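Local coordinates for protein SmhA (Serratia marcescens, PDB 7A27) that forms one of the three components of the Smh alpha-pore-forming toxin, captured here in soluble form, and probably acts with its two partner proteins to perforate target cell membranes, at residues 10-15 against 306-311; 89-94 against 337-342; 201-206 against 259-264; 110-115 against 314-319; 55-60 against 279-284. All blocks are in the same frame, centred on the assembly; numbering follows the deposited sequence.

Contact 1: 10-15 against 306-311; sequences SPQTLM and GKVAEA
Gln12 reaches across to the helix at 306-311 and ends on Lys307 and Ala311. Its first bond places CG beside the backbone N and opposite the carbonyl carbon (chi1 -51°), and from there the chain runs out extended, carrying the carboxamide to the helix surface. The two ends of that amide touch different residues: OE1 lies 3.5 Å from Lys307 CB, while NE2 comes to 3.5 Å from the methyl CB of Ala311. The side chain of Lys307 crosses that of Gln12 at about a right angle and then leads away, its NZ making a long, weak ion pair with Glu304. Deeper in, Leu14 and Val308 also meet crosswise, with Leu14 CD1 3.9 Å from Val308 CG2. That same CG2 methyl lies 4.2 Å from Pro11 O and close to Ser10 O, so one branch of Val308 touches the turn at three residues.

Gln12 sits at the second position of the turn, from which its side chain heads toward helix 301-321. Pro11 to Leu14 form a type II' beta turn, closed by Leu14 N to Pro11 O at 3.1 Å, and Gln12 takes a positive phi of 56° within it. Just before it, Ser10 OG accepts from Gln12 N at 3.1 Å, an ST turn, and also bonds to Asp8. Glu304, on the same helix as Lys307, takes the backbone N of Thr13. The whole is an ST turn running into a type II' turn that leads the N-terminal segment into helix 14-37, laid against helix 301-321 of the long helical bundle.

Contact 2: 89-94 against 337-342; sequences LVNAVN and LNAEKW
Two antiparallel helices of the long bundle, 48-96 and 325-358, meet here with Val90 of the first set against Trp342 and Ala339 of the second. Val90 is at the centre of the contact, and its two methyls have different jobs. CG2 stands over one face of the indole, 4.0 Å from the centroid of the five-membered ring of Trp342 and only 9° off the ring normal, a CH-pi contact. CG1, anti to the backbone N (chi1 176°), lies on the same side of the indole, out beyond its CD1 corner, 3.9 Å from Trp342 CD1, and also drops onto the neighbouring backbone, 4.0 Å from Ala339 CA. The valine and tryptophan side chains cross at about a right angle.

The segment axes approach to 9.2 Å at a crossing angle of -156°, with Asn91 facing Ala339 where the backbones come nearest. At this level of the bundle the CB of Ala339 points toward 89-94 and packs against the amide of Asn94, with Asn94 CG 4.1 Å away. Asn91 flanks the same methyl from one turn earlier, its OD1 4.5 Å from Ala339 CB, but the polar partner of that oxygen is Gln343 on the next turn of helix 325-358.

Trp342 has other neighbours too. Its NE1 donates to the carbonyl of Leu9 in the N-terminal segment, which would limit rotation of the indole, and Phe86, one turn before Val90, meets it with its ring plane moderately tilted. Tyr312 of helix 301-321 touches both Val90 and Trp342.

Contact 3: 201-206 against 259-264; sequences IVAAVP and KLAVAY
The ring of Tyr264 is the flat group here, and the strand at 201-206 meets it obliquely from one side, Ala203 by CD2 and Val205 by CD1. Ala203 CB lies 3.9 Å from Tyr264 CD2, and Val205 CG2 lies 4.4 Å from CD1 of the same ring, so two residues of the strand with Ala204 between them touch the carbons flanking CG. The ring gets there because CG stands beside the backbone N, opposite the carbonyl carbon (chi1 -80°). Further out, Ile169 and Asn173 of helix 160-188, Ile233 of the partner strand and Ser275 of helix 272-299 also touch the tyrosine, which is therefore buried among four elements of the fold.

Next to the ring, alanines allow a very close approach. The CA atoms of Ala203 and Ala261 are 4.3 Å apart, and Ala203 CB rests 3.9 Å from Ala261 CA. Backbone carbonyls complete the fit from the strand side: Val202 O sits 3.7 Å from Ala261 CB, and Ala204 O is 3.9 Å from Tyr264 CB. These are van der Waals contacts, since neither a methyl nor a methylene offers an N-H or O-H donor.

Strand and helix run almost in the same direction, their segment axes 6° apart and 7.1 Å from each other at closest. Val202, Ala203 and Val205 pair through the backbone with Ile233 and Tyr231 of strand 230-237. The two strands form a small antiparallel sheet lying on helix 247-268, consistent with the beta-tongue that marks the head of ClyA-like alpha-pore-forming toxins.

Contact 4: 110-115 against 314-319; sequences EMVAAL and TAAPII
The segments 110-115 and 314-319 run antiparallel almost exactly, 178° between their directions, with axes only 8.2 Å apart and Ala113 opposite Ala316 at a CA separation of 5.6 Å. Such closeness rests on small side chains at the level of nearest approach. Ala113 CB and Ala316 CB face one another at 4.1 Å, and the methyl of Ala316 also lies against the backbone N of Ala113.

Val112 supplies the bulk, and its fork serves two neighbours. CG1, anti to the backbone N (chi1 167°), goes down between two alanines on successive positions of the other helix, 4.1 Å from Ala316 CB and 4.2 Å from Ala315 CB. CG2 turns the other way and meets Ile319 tip to tip, at 3.7 Å from its CD1. Ile319 can reach that far because its chain is stretched from CA to CD1, with chi2 at 179°, and lies one turn further along the helix from Ala315.

Between Ala316 and Ile319 sits Pro317, whose nitrogen has no hydrogen to give the turn before it, and helix 314-319 is kinked there; the Ile319 N to Ala315 O bond, 3.0 Å, carries the helix on. The side chains that meet are all apolar, and neighbours close round them: Ile7 and Leu9 of the N-terminal segment touch Ala315, Ile7 and Tyr97 touch Ile319, and Tyr312 leans on Val112. It is an alanine-rich antiparallel helix pair, joining helix 104-155 to helix 301-321 in the elongated bundle of the toxin.

Contact 5: 55-60 against 279-284; sequences KAYQNQ and SVQAQA
Tyr57 stretches from helix 48-96 to helix 272-299 and puts its hydroxyl on the amide oxygen of Gln281. With CG anti to the backbone N, the ring is carried across toward helix 272-299. Gln281 meets it by folding: its CG is likewise anti to N, but the chain bends at chi2, 53°, which swings the amide back toward Tyr57. Tyr57 OH then donates to Gln281 OE1 at 2.8 Å, in the carbonyl plane and with a C=O...donor angle of 155°. Ring and amide planes are turned only 20° from parallel.

The remaining contacts are van der Waals. Val280 CG1 lies 3.8 Å from Tyr57 CD2, the two side chains sliding past each other in opposite directions, and Ala284 CB comes to 3.9 Å from Tyr57 CZ. The other methyl, Val280 CG2, is 4.0 Å from Gln58 NE2. Gln58, an extended chain, crosses Val280 at about a right angle; its polar end is held by OE1 on the backbone N of Leu41, with NE2 only weakly bonded to Tyr231 and Gln39.

The axes stay 10.8 Å apart, a gap that the tyrosine bridges. Phe147 of helix 104-155 stacks on the Tyr57 ring and Met144 of the same helix touches Gln281, while Tyr231 of strand 230-237 touches Val280 and Leu61, one turn on from Tyr57, touches Ala284.

Contacts 1, 2 and 4 cluster at one end of the elongated chain, with centres 13 to 14 Å apart. Contact 1 meets contact 2 where Pro11 CA lies 3.5 Å from Trp342 CZ2, and contact 2 meets contact 4 where Leu89 CD1 lies 3.6 Å from Leu115 CD2; contacts 1 and 4 share helix 301-321. Contacts 3 and 5 pair on the other side of the chain's centre, about 17 Å between centres, with Tyr264 OH 3.4 Å from Ser279 CA. Helix 48-96 spans both groups, serving contacts 2 and 5, whose centres are about 48 Å apart. All five lie away from Asn359, a calcium ligand of this protein that carries no calcium in this model.

Contact 1: 10-15 against 306-311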
# COMPACT_ATOMS: atom_id res chain seq x y z
N SER A 10 26.36 -2.30 -0.10
CA SER A 10 25.18 -1.99 0.75
C SER A 10 23.88 -2.23 -0.02
O SER A 10 23.88 -2.35 -1.26
CB SER A 10 25.21 -0.55 1.23
OG SER A 10 24.73 0.34 0.23
N PRO A 11 22.75 -2.31 0.72
CA PRO A 11 21.42 -2.38 0.13
C PRO A 11 20.96 -1.06 -0.50
O PRO A 11 19.88 -1.01 -1.01
CB PRO A 11 20.45 -2.63 1.29
CG PRO A 11 21.33 -2.96 2.48
CD PRO A 11 22.71 -2.42 2.17
N GLN A 12 21.76 -0.01 -0.38
CA GLN A 12 21.42 1.35 -0.88
C GLN A 12 20.09 1.73 -0.23
O GLN A 12 19.88 1.33 0.91
CB GLN A 12 21.49 1.34 -2.41
CG GLN A 12 22.82 0.76 -2.87
CD GLN A 12 23.33 1.28 -4.17
OE1 GLN A 12 22.90 2.29 -4.67
NE2 GLN A 12 24.30 0.56 -4.71
N THR A 13 19.20 2.42 -0.93
CA THR A 13 17.92 2.90 -0.34
C THR A 13 16.84 1.83 -0.43
O THR A 13 15.68 2.21 -0.29
CB THR A 13 17.45 4.21 -0.99
OG1 THR A 13 17.12 3.96 -2.36
CG2 THR A 13 18.49 5.31 -0.90
N LEU A 14 17.17 0.54 -0.62
CA LEU A 14 16.16 -0.56 -0.67
C LEU A 14 15.33 -0.62 0.62
O LEU A 14 14.11 -0.82 0.50
CB LEU A 14 16.84 -1.91 -0.90
CG LEU A 14 17.25 -2.25 -2.33
CD1 LEU A 14 17.95 -3.58 -2.38
CD2 LEU A 14 16.05 -2.29 -3.27
N MET A 15 15.95 -0.47 1.79
CA MET A 15 15.22 -0.62 3.08
C MET A 15 14.10 0.42 3.13
O MET A 15 12.94 0.02 3.30
CB MET A 15 16.15 -0.47 4.29
CG MET A 15 15.44 -0.78 5.59
SD MET A 15 16.54 -0.95 7.01
CE MET A 15 15.38 -0.70 8.36
N GLY A 306 18.79 -2.38 -9.78
CA GLY A 306 19.80 -2.10 -10.82
C GLY A 306 21.01 -1.40 -10.26
O GLY A 306 22.11 -1.68 -10.77
N LYS A 307 20.83 -0.52 -9.27
CA LYS A 307 21.95 0.19 -8.59
C LYS A 307 22.79 -0.82 -7.80
O LYS A 307 24.02 -0.66 -7.79
CB LYS A 307 21.44 1.32 -7.69
CG LYS A 307 21.02 2.58 -8.43
CD LYS A 307 20.84 3.80 -7.54
CE LYS A 307 20.96 5.09 -8.33
NZ LYS A 307 20.49 6.27 -7.56
N VAL A 308 22.15 -1.81 -7.16
CA VAL A 308 22.86 -2.89 -6.40
C VAL A 308 23.63 -3.74 -7.42
O VAL A 308 24.77 -4.14 -7.10
CB VAL A 308 21.89 -3.76 -5.58
CG1 VAL A 308 22.59 -4.93 -4.89
CG2 VAL A 308 21.16 -2.93 -4.56
N ALA A 309 23.04 -4.00 -8.59
CA ALA A 309 23.66 -4.80 -9.66
C ALA A 309 24.94 -4.10 -10.14
O ALA A 309 25.99 -4.76 -10.17
CB ALA A 309 22.69 -5.03 -10.79
N GLU A 310 24.86 -2.80 -10.46
CA GLU A 310 26.00 -2.00 -10.98
C GLU A 310 27.08 -1.92 -9.88
O GLU A 310 28.26 -2.14 -10.20
CB GLU A 310 25.56 -0.60 -11.42
CG GLU A 310 24.79 -0.51 -12.73
CD GLU A 310 24.26 0.90 -13.02
OE1 GLU A 310 23.17 1.03 -13.67
OE2 GLU A 310 24.93 1.90 -12.58
N ALA A 311 26.71 -1.65 -8.63
CA ALA A 311 27.64 -1.51 -7.49
C ALA A 311 28.43 -2.80 -7.29
O ALA A 311 29.64 -2.71 -7.02
CB ALA A 311 26.87 -1.16 -6.25

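Contact 2: 89-94 against 337-342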
# COMPACT_ATOMS: atom_id res chain seq x y z
N LEU A 89 22.31 -14.52 1.02
CA LEU A 89 23.47 -14.73 0.11
C LEU A 89 24.67 -13.88 0.58
O LEU A 89 25.80 -14.38 0.53
CB LEU A 89 23.09 -14.41 -1.34
CG LEU A 89 22.04 -15.33 -1.98
CD1 LEU A 89 21.83 -14.93 -3.43
CD2 LEU A 89 22.43 -16.80 -1.91
N VAL A 90 24.43 -12.64 1.03
CA VAL A 90 25.52 -11.75 1.51
C VAL A 90 26.18 -12.37 2.75
O VAL A 90 27.43 -12.37 2.83
CB VAL A 90 25.01 -10.32 1.70
CG1 VAL A 90 26.09 -9.42 2.28
CG2 VAL A 90 24.52 -9.75 0.38
N ASN A 91 25.39 -12.94 3.67
CA ASN A 91 25.93 -13.67 4.86
C ASN A 91 26.94 -14.74 4.42
O ASN A 91 27.98 -14.90 5.09
CB ASN A 91 24.86 -14.41 5.65
CG ASN A 91 24.16 -13.55 6.66
OD1 ASN A 91 24.18 -12.31 6.55
ND2 ASN A 91 23.54 -14.22 7.62
N ALA A 92 26.60 -15.48 3.37
CA ALA A 92 27.45 -16.55 2.82
C ALA A 92 28.82 -15.98 2.46
O ALA A 92 29.84 -16.64 2.79
CB ALA A 92 26.78 -17.14 1.61
N VAL A 93 28.85 -14.81 1.81
CA VAL A 93 30.10 -14.11 1.41
C VAL A 93 30.88 -13.80 2.69
O VAL A 93 32.12 -13.97 2.71
CB VAL A 93 29.85 -12.82 0.60
CG1 VAL A 93 31.15 -12.16 0.21
CG2 VAL A 93 29.03 -13.08 -0.64
N ASN A 94 30.17 -13.36 3.72
CA ASN A 94 30.79 -13.05 5.03
C ASN A 94 31.51 -14.30 5.52
O ASN A 94 32.72 -14.21 5.76
CB ASN A 94 29.76 -12.56 6.04
CG ASN A 94 30.38 -11.66 7.07
OD1 ASN A 94 31.30 -10.91 6.75
ND2 ASN A 94 29.86 -11.72 8.28
N LEU A 337 30.71 -5.45 7.43
CA LEU A 337 29.91 -4.22 7.68
C LEU A 337 28.65 -4.23 6.81
O LEU A 337 27.55 -3.89 7.31
CB LEU A 337 30.71 -2.94 7.37
CG LEU A 337 31.57 -2.28 8.45
CD1 LEU A 337 31.60 -0.77 8.18
CD2 LEU A 337 31.07 -2.56 9.87
N ASN A 338 28.81 -4.55 5.53
CA ASN A 338 27.70 -4.56 4.55
C ASN A 338 26.75 -5.71 4.89
O ASN A 338 25.54 -5.55 4.65
CB ASN A 338 28.26 -4.47 3.14
CG ASN A 338 28.71 -3.06 2.80
OD1 ASN A 338 27.91 -2.13 2.86
ND2 ASN A 338 29.96 -2.90 2.41
N ALA A 339 27.24 -6.80 5.50
CA ALA A 339 26.39 -7.93 5.95
C ALA A 339 25.41 -7.44 7.01
O ALA A 339 24.21 -7.74 6.88
CB ALA A 339 27.25 -9.05 6.48
N GLU A 340 25.91 -6.72 8.02
CA GLU A 340 25.09 -6.16 9.13
C GLU A 340 23.96 -5.32 8.53
O GLU A 340 22.83 -5.42 9.04
CB GLU A 340 25.92 -5.30 10.10
CG GLU A 340 26.88 -6.14 10.95
CD GLU A 340 27.90 -5.39 11.81
OE1 GLU A 340 29.01 -5.99 12.07
OE2 GLU A 340 27.61 -4.24 12.25
N LYS A 341 24.26 -4.52 7.51
CA LYS A 341 23.28 -3.64 6.82
C LYS A 341 22.17 -4.50 6.21
O LYS A 341 21.00 -4.13 6.36
CB LYS A 341 23.92 -2.78 5.73
CG LYS A 341 24.88 -1.71 6.22
CD LYS A 341 25.59 -0.97 5.11
CE LYS A 341 26.71 -0.08 5.61
NZ LYS A 341 27.49 0.49 4.48
N TRP A 342 22.53 -5.62 5.56
CA TRP A 342 21.55 -6.53 4.92
C TRP A 342 20.74 -7.27 6.00
O TRP A 342 19.53 -7.46 5.77
CB TRP A 342 22.23 -7.48 3.94
CG TRP A 342 22.58 -6.85 2.63
CD1 TRP A 342 23.78 -6.32 2.25
CD2 TRP A 342 21.71 -6.67 1.50
NE1 TRP A 342 23.72 -5.83 0.97
CE2 TRP A 342 22.46 -6.03 0.49
CE3 TRP A 342 20.38 -6.98 1.25
CZ2 TRP A 342 21.91 -5.69 -0.74
CZ3 TRP A 342 19.84 -6.65 0.02
CH2 TRP A 342 20.60 -6.02 -0.96

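Contact 3: 201-206 against 259-264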
# COMPACT_ATOMS: atom_id res chain seq x y z
N ILE A 201 -20.21 0.44 11.01
CA ILE A 201 -21.20 1.29 10.30
C ILE A 201 -21.04 2.70 10.89
O ILE A 201 -20.90 2.80 12.13
CB ILE A 201 -22.63 0.74 10.45
CG1 ILE A 201 -22.74 -0.75 10.09
CG2 ILE A 201 -23.63 1.63 9.70
CD1 ILE A 201 -22.24 -1.10 8.71
N VAL A 202 -20.96 3.73 10.04
CA VAL A 202 -20.70 5.14 10.49
C VAL A 202 -21.86 6.06 10.11
O VAL A 202 -22.03 7.10 10.77
CB VAL A 202 -19.38 5.64 9.89
CG1 VAL A 202 -18.20 4.81 10.39
CG2 VAL A 202 -19.41 5.65 8.37
N ALA A 203 -22.61 5.69 9.08
CA ALA A 203 -23.73 6.47 8.52
C ALA A 203 -24.75 5.55 7.86
O ALA A 203 -24.48 4.34 7.74
CB ALA A 203 -23.19 7.47 7.53
N ALA A 204 -25.86 6.11 7.42
CA ALA A 204 -26.97 5.37 6.80
C ALA A 204 -27.77 6.30 5.89
O ALA A 204 -27.78 7.51 6.17
CB ALA A 204 -27.82 4.79 7.89
N VAL A 205 -28.40 5.73 4.87
CA VAL A 205 -29.21 6.47 3.86
C VAL A 205 -30.61 5.87 3.83
O VAL A 205 -30.80 4.82 3.24
CB VAL A 205 -28.57 6.41 2.46
CG1 VAL A 205 -29.33 7.26 1.44
CG2 VAL A 205 -27.10 6.82 2.49
N PRO A 206 -31.62 6.49 4.50
CA PRO A 206 -33.01 6.06 4.34
C PRO A 206 -33.42 6.08 2.85
O PRO A 206 -33.07 7.03 2.19
CB PRO A 206 -33.81 7.11 5.12
CG PRO A 206 -32.81 7.67 6.13
CD PRO A 206 -31.45 7.58 5.46
N LYS A 259 -20.90 14.00 12.08
CA LYS A 259 -21.38 15.02 11.12
C LYS A 259 -21.75 14.37 9.78
O LYS A 259 -22.74 14.83 9.15
CB LYS A 259 -20.34 16.13 10.89
CG LYS A 259 -20.04 16.99 12.12
CD LYS A 259 -19.76 18.47 11.83
CE LYS A 259 -18.31 18.80 11.60
NZ LYS A 259 -17.54 18.74 12.86
N LEU A 260 -21.00 13.36 9.35
CA LEU A 260 -21.25 12.65 8.07
C LEU A 260 -22.64 12.00 8.14
O LEU A 260 -23.39 12.11 7.14
CB LEU A 260 -20.16 11.60 7.83
CG LEU A 260 -20.29 10.86 6.49
CD1 LEU A 260 -20.20 11.86 5.36
CD2 LEU A 260 -19.25 9.75 6.33
N ALA A 261 -22.97 11.36 9.26
CA ALA A 261 -24.26 10.67 9.48
C ALA A 261 -25.40 11.67 9.26
O ALA A 261 -26.30 11.37 8.46
CB ALA A 261 -24.30 10.08 10.86
N VAL A 262 -25.31 12.82 9.92
CA VAL A 262 -26.30 13.93 9.89
C VAL A 262 -26.47 14.43 8.44
O VAL A 262 -27.64 14.60 8.00
CB VAL A 262 -25.87 15.07 10.84
CG1 VAL A 262 -26.65 16.36 10.61
CG2 VAL A 262 -25.95 14.65 12.30
N ALA A 263 -25.36 14.62 7.73
CA ALA A 263 -25.32 15.20 6.37
C ALA A 263 -26.01 14.27 5.36
O ALA A 263 -26.66 14.84 4.44
CB ALA A 263 -23.90 15.51 5.97
N TYR A 264 -25.84 12.94 5.47
CA TYR A 264 -26.49 11.97 4.55
C TYR A 264 -28.00 11.97 4.83
O TYR A 264 -28.79 11.96 3.87
CB TYR A 264 -25.88 10.56 4.62
CG TYR A 264 -24.59 10.34 3.87
CD1 TYR A 264 -24.54 10.37 2.49
CD2 TYR A 264 -23.42 10.00 4.53
CE1 TYR A 264 -23.37 10.12 1.79
CE2 TYR A 264 -22.23 9.77 3.85
CZ TYR A 264 -22.20 9.82 2.47
OH TYR A 264 -21.01 9.60 1.83

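Contact 4: 110-115 against 314-319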
# COMPACT_ATOMS: atom_id res chain seq x y z
N GLU A 110 34.40 -13.73 -7.49
CA GLU A 110 33.47 -14.62 -8.24
C GLU A 110 32.05 -14.52 -7.65
O GLU A 110 31.09 -14.42 -8.42
CB GLU A 110 33.93 -16.08 -8.20
CG GLU A 110 35.06 -16.43 -9.16
CD GLU A 110 35.64 -17.83 -8.98
OE1 GLU A 110 34.89 -18.71 -8.48
OE2 GLU A 110 36.86 -18.04 -9.32
N MET A 111 31.90 -14.55 -6.33
CA MET A 111 30.57 -14.55 -5.69
C MET A 111 29.92 -13.17 -5.77
O MET A 111 28.69 -13.09 -6.02
CB MET A 111 30.67 -14.95 -4.23
CG MET A 111 29.40 -15.65 -3.83
SD MET A 111 29.53 -16.39 -2.22
CE MET A 111 31.15 -17.18 -2.33
N VAL A 112 30.69 -12.12 -5.52
CA VAL A 112 30.15 -10.74 -5.65
C VAL A 112 29.63 -10.59 -7.08
O VAL A 112 28.48 -10.13 -7.24
CB VAL A 112 31.20 -9.69 -5.25
CG1 VAL A 112 30.80 -8.28 -5.66
CG2 VAL A 112 31.49 -9.78 -3.77
N ALA A 113 30.41 -11.01 -8.09
CA ALA A 113 30.02 -10.99 -9.52
C ALA A 113 28.70 -11.76 -9.69
O ALA A 113 27.84 -11.27 -10.40
CB ALA A 113 31.11 -11.55 -10.39
N ALA A 114 28.54 -12.91 -9.02
CA ALA A 114 27.32 -13.74 -9.08
C ALA A 114 26.12 -12.99 -8.47
O ALA A 114 25.02 -13.08 -9.04
CB ALA A 114 27.54 -15.06 -8.40
N LEU A 115 26.30 -12.30 -7.35
CA LEU A 115 25.18 -11.56 -6.71
C LEU A 115 24.76 -10.39 -7.61
O LEU A 115 23.56 -10.06 -7.60
CB LEU A 115 25.56 -11.10 -5.30
CG LEU A 115 25.93 -12.22 -4.32
CD1 LEU A 115 25.99 -11.70 -2.89
CD2 LEU A 115 24.93 -13.38 -4.40
N THR A 314 31.00 -3.53 -10.38
CA THR A 314 32.19 -2.65 -10.24
C THR A 314 33.08 -3.11 -9.09
O THR A 314 34.31 -3.01 -9.24
CB THR A 314 31.82 -1.17 -10.14
OG1 THR A 314 30.98 -0.98 -9.01
CG2 THR A 314 31.13 -0.65 -11.38
N ALA A 315 32.48 -3.61 -8.01
CA ALA A 315 33.17 -4.06 -6.77
C ALA A 315 34.03 -5.29 -7.01
O ALA A 315 35.15 -5.32 -6.48
CB ALA A 315 32.15 -4.35 -5.71
N ALA A 316 33.53 -6.26 -7.78
CA ALA A 316 34.14 -7.59 -7.98
C ALA A 316 35.61 -7.50 -8.44
O ALA A 316 36.50 -8.00 -7.76
CB ALA A 316 33.29 -8.41 -8.92
N PRO A 317 35.95 -6.88 -9.60
CA PRO A 317 37.34 -6.83 -10.05
C PRO A 317 38.26 -6.15 -9.03
O PRO A 317 39.43 -6.50 -8.99
CB PRO A 317 37.29 -6.05 -11.37
CG PRO A 317 35.86 -6.18 -11.83
CD PRO A 317 35.05 -6.20 -10.55
N ILE A 318 37.73 -5.20 -8.25
CA ILE A 318 38.48 -4.45 -7.20
C ILE A 318 38.81 -5.41 -6.05
O ILE A 318 39.99 -5.38 -5.57
CB ILE A 318 37.71 -3.22 -6.74
CG1 ILE A 318 37.49 -2.22 -7.88
CG2 ILE A 318 38.40 -2.57 -5.54
CD1 ILE A 318 36.63 -1.01 -7.52
N ILE A 319 37.84 -6.24 -5.63
CA ILE A 319 38.02 -7.24 -4.53
C ILE A 319 39.08 -8.27 -4.96
O ILE A 319 39.73 -8.83 -4.07
CB ILE A 319 36.69 -7.94 -4.19
CG1 ILE A 319 35.66 -6.93 -3.68
CG2 ILE A 319 36.94 -9.06 -3.19
CD1 ILE A 319 34.33 -7.51 -3.35

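Contact 5: 55-60 against 279-284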
# COMPACT_ATOMS: atom_id res chain seq x y z
N LYS A 55 -24.80 -0.05 -9.07
CA LYS A 55 -24.61 -1.52 -8.93
C LYS A 55 -23.45 -1.99 -9.82
O LYS A 55 -22.67 -2.83 -9.35
CB LYS A 55 -25.88 -2.29 -9.29
CG LYS A 55 -26.99 -2.26 -8.24
CD LYS A 55 -28.25 -2.99 -8.67
CE LYS A 55 -29.36 -2.95 -7.64
NZ LYS A 55 -30.64 -3.47 -8.18
N ALA A 56 -23.34 -1.48 -11.05
CA ALA A 56 -22.29 -1.84 -12.04
C ALA A 56 -20.93 -1.36 -11.53
O ALA A 56 -19.97 -2.13 -11.65
CB ALA A 56 -22.58 -1.24 -13.39
N TYR A 57 -20.86 -0.13 -11.02
CA TYR A 57 -19.61 0.48 -10.51
C TYR A 57 -19.19 -0.25 -9.23
O TYR A 57 -18.00 -0.60 -9.10
CB TYR A 57 -19.78 1.98 -10.27
CG TYR A 57 -18.56 2.74 -9.81
CD1 TYR A 57 -17.38 2.73 -10.54
CD2 TYR A 57 -18.62 3.57 -8.70
CE1 TYR A 57 -16.28 3.47 -10.15
CE2 TYR A 57 -17.53 4.32 -8.30
CZ TYR A 57 -16.36 4.28 -9.02
OH TYR A 57 -15.30 5.03 -8.62
N GLN A 58 -20.13 -0.47 -8.31
CA GLN A 58 -19.85 -1.14 -7.02
C GLN A 58 -19.31 -2.55 -7.31
O GLN A 58 -18.34 -2.96 -6.63
CB GLN A 58 -21.10 -1.16 -6.14
CG GLN A 58 -20.81 -1.52 -4.69
CD GLN A 58 -21.97 -1.22 -3.78
OE1 GLN A 58 -23.14 -1.27 -4.16
NE2 GLN A 58 -21.64 -0.93 -2.53
N ASN A 59 -19.87 -3.23 -8.31
CA ASN A 59 -19.46 -4.60 -8.72
C ASN A 59 -18.04 -4.54 -9.29
O ASN A 59 -17.19 -5.32 -8.85
CB ASN A 59 -20.39 -5.23 -9.75
CG ASN A 59 -20.04 -6.68 -9.96
OD1 ASN A 59 -19.50 -7.03 -11.01
ND2 ASN A 59 -20.26 -7.51 -8.95
N GLN A 60 -17.78 -3.61 -10.22
CA GLN A 60 -16.49 -3.50 -10.92
C GLN A 60 -15.38 -3.17 -9.90
O GLN A 60 -14.26 -3.64 -10.10
CB GLN A 60 -16.66 -2.55 -12.12
CG GLN A 60 -15.43 -2.47 -13.03
CD GLN A 60 -14.95 -3.78 -13.63
OE1 GLN A 60 -13.79 -4.18 -13.44
NE2 GLN A 60 -15.83 -4.43 -14.38
N SER A 279 -21.45 7.97 -1.40
CA SER A 279 -20.89 7.06 -0.37
C SER A 279 -19.94 6.04 -1.01
O SER A 279 -18.87 5.74 -0.38
CB SER A 279 -21.97 6.35 0.37
OG SER A 279 -21.40 5.30 1.13
N VAL A 280 -20.32 5.50 -2.18
CA VAL A 280 -19.53 4.48 -2.94
C VAL A 280 -18.27 5.15 -3.49
O VAL A 280 -17.18 4.57 -3.31
CB VAL A 280 -20.34 3.84 -4.08
CG1 VAL A 280 -19.47 3.00 -5.00
CG2 VAL A 280 -21.47 2.99 -3.53
N GLN A 281 -18.44 6.30 -4.14
CA GLN A 281 -17.35 7.06 -4.80
C GLN A 281 -16.29 7.46 -3.77
O GLN A 281 -15.10 7.47 -4.14
CB GLN A 281 -17.93 8.27 -5.53
CG GLN A 281 -16.88 9.24 -6.03
CD GLN A 281 -15.81 8.58 -6.87
OE1 GLN A 281 -16.03 7.51 -7.45
NE2 GLN A 281 -14.65 9.22 -6.91
N ALA A 282 -16.70 7.77 -2.53
CA ALA A 282 -15.76 8.15 -1.44
C ALA A 282 -14.82 6.97 -1.15
O ALA A 282 -13.62 7.20 -0.95
CB ALA A 282 -16.54 8.57 -0.23
N GLN A 283 -15.37 5.76 -1.13
CA GLN A 283 -14.63 4.49 -0.87
C GLN A 283 -13.72 4.18 -2.07
O GLN A 283 -12.56 3.79 -1.85
CB GLN A 283 -15.61 3.36 -0.57
CG GLN A 283 -16.40 3.52 0.73
CD GLN A 283 -17.53 2.53 0.85
OE1 GLN A 283 -18.08 2.05 -0.15
NE2 GLN A 283 -17.87 2.21 2.09
N ALA A 284 -14.22 4.38 -3.30
CA ALA A 284 -13.46 4.16 -4.55
C ALA A 284 -12.24 5.07 -4.54
O ALA A 284 -11.14 4.57 -4.81
CB ALA A 284 -14.33 4.43 -5.74